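PDB 2PWQ: ubiquitin conjugating enzyme from Plasmodium yoelii, which probably carries activated ubiquitin as a thioester and passes it on toward target proteins, as expected of a ubiquitin-conjugating (E2) enzyme. Local coordinates for residues A[57-62]-A[131-136]; A[65-70]-A[159-164]; A[91-96]-A[167-172]. All coordinates share one frame; numbering follows the deposited sequence. Where two conformers were deposited one is given.

Interaction 1. Residues A[57-62]-A[131-136]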
loop_
_atom_site.group_PDB
_atom_site.type_symbol
_atom_site.label_atom_id
_atom_site.label_comp_id
_atom_site.label_asym_id
_atom_site.label_seq_id
_atom_site.Cartn_x
_atom_site.Cartn_y
_atom_site.Cartn_z
ATOM N N GLY A 57 -2.479 0.453 7.243
ATOM C CA GLY A 57 -3.260 -0.160 6.176
ATOM C C GLY A 57 -2.957 -1.627 5.950
ATOM O O GLY A 57 -1.853 -2.089 6.245
ATOM N N PHE A 58 -3.970 -2.379 5.536
ATOM C CA PHE A 58 -3.833 -3.755 5.065
ATOM C C PHE A 58 -4.162 -3.874 3.563
ATOM O O PHE A 58 -5.193 -3.354 3.091
ATOM C CB PHE A 58 -4.761 -4.678 5.854
ATOM C CG PHE A 58 -5.035 -5.999 5.179
ATOM C CD1 PHE A 58 -4.055 -7.015 5.158
ATOM C CD2 PHE A 58 -6.285 -6.244 4.580
ATOM C CE1 PHE A 58 -4.318 -8.237 4.539
ATOM C CE2 PHE A 58 -6.549 -7.433 3.974
ATOM C CZ PHE A 58 -5.581 -8.444 3.930
ATOM N N ILE A 59 -3.306 -4.565 2.831
ATOM C CA ILE A 59 -3.607 -4.995 1.458
ATOM C C ILE A 59 -3.435 -6.497 1.303
ATOM O O ILE A 59 -2.359 -7.078 1.629
ATOM C CB ILE A 59 -2.725 -4.311 0.378
ATOM C CG1 ILE A 59 -2.990 -2.816 0.299
ATOM C CG2 ILE A 59 -2.921 -4.970 -1.002
ATOM C CD1 ILE A 59 -1.879 -2.102 -0.468
ATOM N N LYS A 60 -4.481 -7.117 0.778
ATOM C CA LYS A 60 -4.444 -8.515 0.439
ATOM C C LYS A 60 -3.625 -8.707 -0.824
ATOM O O LYS A 60 -3.859 -8.034 -1.839
ATOM C CB LYS A 60 -5.859 -9.065 0.232
ATOM C CG LYS A 60 -5.866 -10.586 0.120
ATOM C CD LYS A 60 -7.216 -11.187 -0.080
ATOM C CE LYS A 60 -7.438 -11.626 -1.512
ATOM N NZ LYS A 60 -8.474 -12.737 -1.526
ATOM N N GLY A 61 -2.665 -9.633 -0.757
ATOM C CA GLY A 61 -1.908 -10.038 -1.925
ATOM C C GLY A 61 -2.845 -10.718 -2.929
ATOM O O GLY A 61 -3.533 -11.663 -2.583
ATOM N N PRO A 62 -2.883 -10.217 -4.173
ATOM C CA PRO A 62 -3.809 -10.749 -5.190
ATOM C C PRO A 62 -3.627 -12.206 -5.637
ATOM O O PRO A 62 -2.506 -12.676 -5.835
ATOM C CB PRO A 62 -3.633 -9.779 -6.366
ATOM C CG PRO A 62 -3.118 -8.539 -5.763
ATOM C CD PRO A 62 -2.147 -9.061 -4.707
ATOM N N ALA A 131 -3.099 -2.966 -7.065
ATOM C CA ALA A 131 -2.993 -3.138 -8.522
ATOM C C ALA A 131 -1.536 -3.319 -8.946
ATOM O O ALA A 131 -1.235 -4.220 -9.719
ATOM C CB ALA A 131 -3.688 -1.965 -9.312
ATOM N N LEU A 132 -0.644 -2.466 -8.436
ATOM C CA LEU A 132 0.804 -2.654 -8.630
ATOM C C LEU A 132 1.317 -4.062 -8.294
ATOM O O LEU A 132 2.146 -4.601 -9.013
ATOM C CB LEU A 132 1.582 -1.658 -7.821
ATOM C CG LEU A 132 2.104 -0.461 -8.549
ATOM C CD1 LEU A 132 3.031 0.292 -7.648
ATOM C CD2 LEU A 132 2.822 -0.898 -9.855
ATOM N N LEU A 133 0.828 -4.646 -7.209
ATOM C CA LEU A 133 1.192 -6.022 -6.833
ATOM C C LEU A 133 0.840 -6.988 -7.969
ATOM O O LEU A 133 1.622 -7.889 -8.342
ATOM C CB LEU A 133 0.464 -6.436 -5.553
ATOM C CG LEU A 133 1.205 -6.230 -4.210
ATOM C CD1 LEU A 133 2.276 -5.092 -4.234
ATOM C CD2 LEU A 133 0.224 -6.044 -3.095
ATOM N N SER A 134 -0.366 -6.790 -8.506
ATOM C CA SER A 134 -0.855 -7.552 -9.658
ATOM C C SER A 134 -0.123 -7.295 -10.937
ATOM O O SER A 134 -0.136 -8.147 -11.820
ATOM C CB SER A 134 -2.312 -7.200 -9.939
ATOM O OG SER A 134 -3.127 -7.953 -9.097
ATOM N N ASP A 135 0.487 -6.129 -11.071
ATOM C CA ASP A 135 0.986 -5.740 -12.348
ATOM C C ASP A 135 2.224 -4.860 -12.157
ATOM O O ASP A 135 2.152 -3.624 -12.276
ATOM C CB ASP A 135 -0.180 -5.014 -13.074
ATOM C CG ASP A 135 0.081 -4.774 -14.537
ATOM O OD1 ASP A 135 0.973 -5.437 -15.107
ATOM O OD2 ASP A 135 -0.658 -3.947 -15.129
ATOM N N PRO A 136 3.392 -5.498 -11.857
ATOM C CA PRO A 136 4.593 -4.715 -11.556
ATOM C C PRO A 136 5.073 -3.899 -12.766
ATOM O O PRO A 136 4.936 -4.346 -13.898
ATOM C CB PRO A 136 5.647 -5.784 -11.127
ATOM C CG PRO A 136 4.885 -7.055 -10.877
ATOM C CD PRO A 136 3.644 -6.942 -11.804
#

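Interaction 2. Residues A[65-70]-A[159-164]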
loop_
_atom_site.group_PDB
_atom_site.type_symbol
_atom_site.label_atom_id
_atom_site.label_comp_id
_atom_site.label_asym_id
_atom_site.label_seq_id
_atom_site.Cartn_x
_atom_site.Cartn_y
_atom_site.Cartn_z
ATOM N N THR A 65 -0.890 -14.347 -8.244
ATOM C CA THR A 65 0.352 -13.569 -8.326
ATOM C C THR A 65 1.300 -14.185 -7.319
ATOM O O THR A 65 0.877 -14.995 -6.505
ATOM C CB THR A 65 0.212 -12.111 -7.875
ATOM O OG1 THR A 65 0.070 -12.061 -6.445
ATOM C CG2 THR A 65 -0.956 -11.400 -8.587
ATOM N N PRO A 66 2.569 -13.778 -7.355
ATOM C CA PRO A 66 3.455 -14.325 -6.297
ATOM C C PRO A 66 3.125 -13.796 -4.872
ATOM O O PRO A 66 3.727 -14.244 -3.895
ATOM C CB PRO A 66 4.839 -13.912 -6.765
ATOM C CG PRO A 66 4.659 -12.731 -7.620
ATOM C CD PRO A 66 3.301 -12.888 -8.279
ATOM N N TYR A 67 2.120 -12.915 -4.766
ATOM C CA TYR A 67 1.735 -12.302 -3.497
ATOM C C TYR A 67 0.538 -12.950 -2.899
ATOM O O TYR A 67 0.051 -12.532 -1.853
ATOM C CB TYR A 67 1.619 -10.777 -3.609
ATOM C CG TYR A 67 2.861 -10.224 -4.241
ATOM C CD1 TYR A 67 4.098 -10.250 -3.553
ATOM C CD2 TYR A 67 2.848 -9.782 -5.557
ATOM C CE1 TYR A 67 5.245 -9.792 -4.152
ATOM C CE2 TYR A 67 3.982 -9.301 -6.172
ATOM C CZ TYR A 67 5.173 -9.314 -5.489
ATOM O OH TYR A 67 6.273 -8.830 -6.124
ATOM N N GLU A 68 0.133 -14.051 -3.506
ATOM C CA GLU A 68 -1.119 -14.683 -3.150
ATOM C C GLU A 68 -1.010 -15.310 -1.765
ATOM O O GLU A 68 -0.024 -15.988 -1.496
ATOM C CB GLU A 68 -1.503 -15.725 -4.190
ATOM C CG GLU A 68 -2.703 -16.547 -3.791
ATOM C CD GLU A 68 -3.168 -17.499 -4.881
ATOM O OE1 GLU A 68 -2.734 -17.365 -6.063
ATOM O OE2 GLU A 68 -3.982 -18.386 -4.530
ATOM N N GLY A 69 -2.026 -15.108 -0.914
ATOM C CA GLY A 69 -2.009 -15.557 0.492
ATOM C C GLY A 69 -1.217 -14.649 1.431
ATOM O O GLY A 69 -1.040 -14.961 2.631
ATOM N N GLY A 70 -0.702 -13.551 0.881
ATOM C CA GLY A 70 0.009 -12.539 1.652
ATOM C C GLY A 70 -0.963 -11.545 2.253
ATOM O O GLY A 70 -2.034 -11.250 1.681
ATOM N N LYS A 159 9.735 -16.760 -7.888
ATOM C CA LYS A 159 10.073 -17.644 -6.763
ATOM C C LYS A 159 10.551 -16.890 -5.537
ATOM O O LYS A 159 10.153 -17.235 -4.428
ATOM C CB LYS A 159 11.077 -18.730 -7.166
ATOM C CG LYS A 159 10.393 -19.924 -7.807
ATOM C CD LYS A 159 9.613 -20.685 -6.772
ATOM C CE LYS A 159 9.021 -21.918 -7.373
ATOM N NZ LYS A 159 8.303 -22.695 -6.333
ATOM N N THR A 160 11.376 -15.865 -5.728
ATOM C CA THR A 160 11.859 -15.054 -4.604
ATOM C C THR A 160 10.684 -14.295 -3.925
ATOM O O THR A 160 10.513 -14.320 -2.697
ATOM C CB THR A 160 12.932 -14.076 -5.092
ATOM O OG1 THR A 160 14.035 -14.822 -5.609
ATOM C CG2 THR A 160 13.443 -13.186 -3.965
ATOM N N ALA A 161 9.859 -13.657 -4.744
ATOM C CA ALA A 161 8.670 -12.948 -4.274
ATOM C C ALA A 161 7.684 -13.873 -3.584
ATOM O O ALA A 161 7.098 -13.517 -2.580
ATOM C CB ALA A 161 8.017 -12.186 -5.434
ATOM N N SER A 162 7.500 -15.066 -4.097
ATOM C CA SER A 162 6.758 -16.058 -3.357
ATOM C C SER A 162 7.350 -16.526 -1.971
ATOM O O SER A 162 6.605 -16.641 -0.990
ATOM C CB SER A 162 6.532 -17.244 -4.284
ATOM O OG SER A 162 5.727 -18.238 -3.630
ATOM N N VAL A 163 8.666 -16.798 -1.895
ATOM C CA VAL A 163 9.321 -17.126 -0.626
ATOM C C VAL A 163 9.033 -16.003 0.368
ATOM O O VAL A 163 8.526 -16.255 1.448
ATOM C CB VAL A 163 10.897 -17.369 -0.789
ATOM C CG1 VAL A 163 11.632 -17.463 0.591
ATOM C CG2 VAL A 163 11.184 -18.632 -1.581
ATOM N N TRP A 164 9.370 -14.776 -0.001
ATOM C CA TRP A 164 9.171 -13.629 0.858
ATOM C C TRP A 164 7.735 -13.405 1.330
ATOM O O TRP A 164 7.527 -13.017 2.497
ATOM C CB TRP A 164 9.745 -12.377 0.215
ATOM C CG TRP A 164 11.253 -12.320 0.213
ATOM C CD1 TRP A 164 12.118 -13.347 -0.046
ATOM C CD2 TRP A 164 12.075 -11.155 0.417
ATOM N NE1 TRP A 164 13.416 -12.906 0.033
ATOM C CE2 TRP A 164 13.412 -11.559 0.290
ATOM C CE3 TRP A 164 11.805 -9.819 0.720
ATOM C CZ2 TRP A 164 14.457 -10.672 0.410
ATOM C CZ3 TRP A 164 12.836 -8.942 0.819
ATOM C CH2 TRP A 164 14.149 -9.362 0.684
#

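Interaction 3. Residues A[91-96]-A[167-172]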
loop_
_atom_site.group_PDB
_atom_site.type_symbol
_atom_site.label_atom_id
_atom_site.label_comp_id
_atom_site.label_asym_id
_atom_site.label_seq_id
_atom_site.Cartn_x
_atom_site.Cartn_y
_atom_site.Cartn_z
ATOM N N PHE A 91 5.331 0.455 2.788
ATOM C CA PHE A 91 4.948 -0.841 3.280
ATOM C C PHE A 91 5.657 -1.017 4.614
ATOM O O PHE A 91 6.694 -0.411 4.824
ATOM C CB PHE A 91 5.429 -1.945 2.325
ATOM C CG PHE A 91 4.494 -2.220 1.216
ATOM C CD1 PHE A 91 4.437 -1.388 0.098
ATOM C CD2 PHE A 91 3.660 -3.332 1.278
ATOM C CE1 PHE A 91 3.543 -1.665 -0.923
ATOM C CE2 PHE A 91 2.772 -3.626 0.267
ATOM C CZ PHE A 91 2.714 -2.801 -0.852
ATOM N N VAL A 92 5.066 -1.804 5.511
ATOM C CA VAL A 92 5.729 -2.199 6.747
ATOM C C VAL A 92 6.199 -3.600 6.494
ATOM O O VAL A 92 7.393 -3.929 6.730
ATOM C CB VAL A 92 4.773 -2.136 7.984
ATOM C CG1 VAL A 92 5.373 -2.920 9.249
ATOM C CG2 VAL A 92 4.513 -0.678 8.335
ATOM N N THR A 93 5.269 -4.427 5.994
ATOM C CA THR A 93 5.580 -5.818 5.680
ATOM C C THR A 93 6.661 -5.819 4.601
ATOM O O THR A 93 6.626 -5.040 3.634
ATOM C CB THR A 93 4.332 -6.542 5.195
ATOM O OG1 THR A 93 3.323 -6.427 6.196
ATOM C CG2 THR A 93 4.577 -8.007 4.972
ATOM N N LYS A 94 7.675 -6.642 4.803
ATOM C CA LYS A 94 8.752 -6.770 3.848
ATOM C C LYS A 94 8.236 -7.539 2.639
ATOM O O LYS A 94 7.481 -8.519 2.785
ATOM C CB LYS A 94 9.903 -7.556 4.533
ATOM C CG LYS A 94 11.191 -7.454 3.764
ATOM C CD LYS A 94 12.136 -8.546 4.126
ATOM C CE LYS A 94 13.241 -8.032 4.964
ATOM N NZ LYS A 94 13.841 -6.667 4.694
ATOM N N ILE A 95 8.689 -7.138 1.449
ATOM C CA ILE A 95 8.104 -7.577 0.187
ATOM C C ILE A 95 9.155 -7.456 -0.936
ATOM O O ILE A 95 9.974 -6.510 -0.944
ATOM C CB ILE A 95 6.732 -6.797 -0.106
ATOM C CG1 ILE A 95 6.046 -7.253 -1.412
ATOM C CG2 ILE A 95 6.934 -5.248 -0.100
ATOM C CD1 ILE A 95 4.686 -6.579 -1.751
ATOM N N TRP A 96 9.152 -8.450 -1.837
ATOM C CA TRP A 96 10.064 -8.502 -2.979
ATOM C C TRP A 96 9.272 -8.098 -4.238
ATOM O O TRP A 96 8.523 -8.911 -4.755
ATOM C CB TRP A 96 10.558 -9.932 -3.171
ATOM C CG TRP A 96 11.691 -10.055 -4.106
ATOM C CD1 TRP A 96 11.682 -10.641 -5.328
ATOM C CD2 TRP A 96 13.025 -9.612 -3.871
ATOM N NE1 TRP A 96 12.921 -10.562 -5.898
ATOM C CE2 TRP A 96 13.778 -9.949 -5.018
ATOM C CE3 TRP A 96 13.666 -8.991 -2.780
ATOM C CZ2 TRP A 96 15.155 -9.673 -5.130
ATOM C CZ3 TRP A 96 15.038 -8.684 -2.894
ATOM C CH2 TRP A 96 15.772 -9.047 -4.063
ATOM N N THR A 167 7.044 -16.096 3.880
ATOM C CA THR A 167 7.924 -15.873 5.043
ATOM C C THR A 167 7.539 -14.650 5.864
ATOM O O THR A 167 7.380 -14.752 7.090
ATOM C CB THR A 167 9.391 -15.736 4.583
ATOM O OG1 THR A 167 9.707 -16.871 3.780
ATOM C CG2 THR A 167 10.365 -15.664 5.779
ATOM N N PHE A 168 7.402 -13.502 5.184
ATOM C CA PHE A 168 7.216 -12.187 5.820
ATOM C C PHE A 168 5.776 -11.659 5.899
ATOM O O PHE A 168 5.486 -10.795 6.722
ATOM C CB PHE A 168 8.139 -11.134 5.168
ATOM C CG PHE A 168 9.581 -11.509 5.222
ATOM C CD1 PHE A 168 10.303 -11.759 4.065
ATOM C CD2 PHE A 168 10.207 -11.678 6.458
ATOM C CE1 PHE A 168 11.666 -12.138 4.124
ATOM C CE2 PHE A 168 11.553 -12.050 6.522
ATOM C CZ PHE A 168 12.268 -12.293 5.362
ATOM N N ALA A 169 4.890 -12.225 5.089
ATOM C CA ALA A 169 3.516 -11.679 4.886
ATOM C C ALA A 169 2.451 -12.711 5.262
ATOM O O ALA A 169 1.359 -12.776 4.691
ATOM C CB ALA A 169 3.329 -11.202 3.446
ATOM N N THR A 170 2.797 -13.515 6.245
ATOM C CA THR A 170 1.958 -14.573 6.776
ATOM C C THR A 170 0.736 -14.019 7.545
ATOM O O THR A 170 0.691 -12.823 7.892
ATOM C CB THR A 170 2.851 -15.493 7.664
ATOM O OG1 THR A 170 2.072 -16.094 8.701
ATOM C CG2 THR A 170 4.003 -14.682 8.289
ATOM N N GLY A 171 -0.245 -14.894 7.795
ATOM C CA GLY A 171 -1.517 -14.554 8.469
ATOM C C GLY A 171 -1.508 -13.573 9.650
ATOM O O GLY A 171 -0.454 -13.335 10.271
ATOM N N PRO A 172 -2.701 -13.014 9.989
ATOM C CA PRO A 172 -2.868 -11.949 11.003
ATOM C C PRO A 172 -2.349 -12.327 12.393
ATOM O O PRO A 172 -2.571 -13.451 12.848
ATOM C CB PRO A 172 -4.394 -11.737 11.045
ATOM C CG PRO A 172 -4.996 -12.990 10.438
ATOM C CD PRO A 172 -4.003 -13.405 9.395
#

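Interaction 1. Residues A[57-62]-A[131-136]
The apolar part of this contact is carried by Leu-133, whose side chain reaches from the helix toward the strand end and is met there by Ile-59 and Pro-62. Methyl CD2 of Leu-133 rests against methyl CG2 of Ile-59 at 3.9 Å, the two side chains meeting at a slant. In Ile-59 that methyl lies anti to the backbone N, with CG1 anti to the carbonyl carbon (chi1 -65°), and the branch that touches Leu-133 is the short one. Closer to the helix backbone, CB of Leu-133 packs on ring atom CD of Pro-62 at 3.8 Å, the ring and the leucine crossing at about a right angle. Leu-133 itself is turned away from staggered positions, with chi1 at -94° and chi2 at 26°, and this turn brings its CD2 to Ile-59.

The pairing is one instance of how the E2 fold is put together. Strand 54-60 belongs to the four-stranded antiparallel sheet, helix 122-134 lies against that sheet, and the contact falls where both elements are about to end. Ile-59 also touches Ile-129 and Gln-130, earlier on the same helix.

Polar atoms enter mainly at the margin. OG of Ser-134, in the last turn of the helix, sits alongside the proline ring, 3.3 Å from CB of Pro-62 and 3.4 Å from CG of Pro-62, a van der Waals approach. No hydrogen bond joins 57-62 to 131-136 directly. A polar tie between strand and helix is made one turn earlier, where the side-chain amide of Gln-130 bonds to the carbonyl O of Lys-60.

Interaction 2. Residues A[65-70]-A[159-164]
The carbonyl oxygen of Pro-66 is gripped from two quarters of helix 154-168. The CA-H of Ser-162 approaches it in a C-H...O contact, with 3.6 Å between CA of Ser-162 and O of Pro-66 and an angle of 147° at the hydrogen, while the hydroxyl of Thr-165, one turn on, hydrogen-bonds to the same oxygen. That hydroxyl is divided between O of Pro-66 and O of Ala-161, two acceptors competing for its one proton; the two oxygens lie 3.7 Å apart, and the shared hydroxyl probably eases their approach.

The apolar part of the contact centres on the methyl of Ala-161. CB of Pro-66 meets CB of Ala-161 at 3.9 Å, and the far end of Tyr-67, at CE1 and OH, meets the same methyl, with CE1 of Tyr-67 also 3.9 Å from CB of Ala-161. Tyr-67 sets off from its backbone pointing away from the helix; with CG anti to the carbonyl carbon (chi1 -51°), the ring nevertheless brings its hydroxyl end back to the helix. One face of that ring receives CG of Pro-66, 3.8 Å above its plane. The phenolic OH is held by the carbonyl O of Trp-96, which helps fix how far the ring reaches.

The loop keeps its shape through bonds of its own. N of Tyr-67 is bonded to OG1 of Thr-65 at 2.8 Å, and Thr-65 OG1 holds the carbonyl of Pro-62. Here an ST turn accompanies a type I turn over 65-68, overlapped by a type II turn over 67-70 with Gly-69 at positive phi, a compact connection between strands 54-60 and 71-77 that packs on the closing helix of the E2 fold.

Interaction 3. Residues A[91-96]-A[167-172]
Where helix 154-168 ends, its chain passes an extended piece of loop running in roughly the opposite direction, with CA of Lys-94 6.0 Å from CA of Phe-168 and CA of Thr-93 6.3 Å from CA of Ala-169. Lys-94 and Phe-168 lie side by side and point the same way, so the aliphatic part of the lysine can cover the ring. Its CD stands over one face in a CH-pi contact, 3.8 Å from the centroid of the Phe-168 ring and 17° off the normal. An extended start, with CG anti to the backbone N (chi1 -166°), brings the chain up along the ring; bends at chi3 and chi4 then lead the ammonium group away to the carbonyl O of Ser-102. The other face of the Phe-168 ring is taken by CG2 of its own neighbour Thr-167, 3.8 Å above the centre, and Trp-164 meets it edge-to-face.

In the E2 fold this is the point where the closing helix gives way to the C-terminal tail; the model stops at Pro-172, and the residues matched to a UBA/TS-N domain are not part of it.

Deeper in, methyl CG2 of Thr-93 takes over. It sits 3.4 Å from the carbonyl O of Phe-168 and 3.8 Å from CB of Ala-169, while the hydroxyl of Thr-93 is used on the sheet side, bonded to N of Thr-73. Thr-93 and Ala-169 both also touch Phe-72, and the backbone of Ala-169 is hydrogen-bonded to that of His-71, at the start of strand 71-77.

From the N terminus the chain supplies first partners 57-62, 65-70 and 91-96, then the second partners in the same order, so each contact crosses the other two and none nests. Interaction 1 closes a loop of 68 residues, interaction 2 one of 88 and interaction 3 one of 70; all three contain Cys-108, the predicted thioester cysteine, although the contacts lie away from it. Interaction 1 ties the sheet to helix 122-134, whereas interactions 2 and 3 bring two loops to helix 154-168. Leu-133 packs on Phe-91 and Ile-95, joining interactions 1 and 3; Gly-61 and Gly-70 join 1 and 2 through their backbones, and a Tyr-67 hydroxyl to Trp-96 carbonyl bond joins 2 and 3.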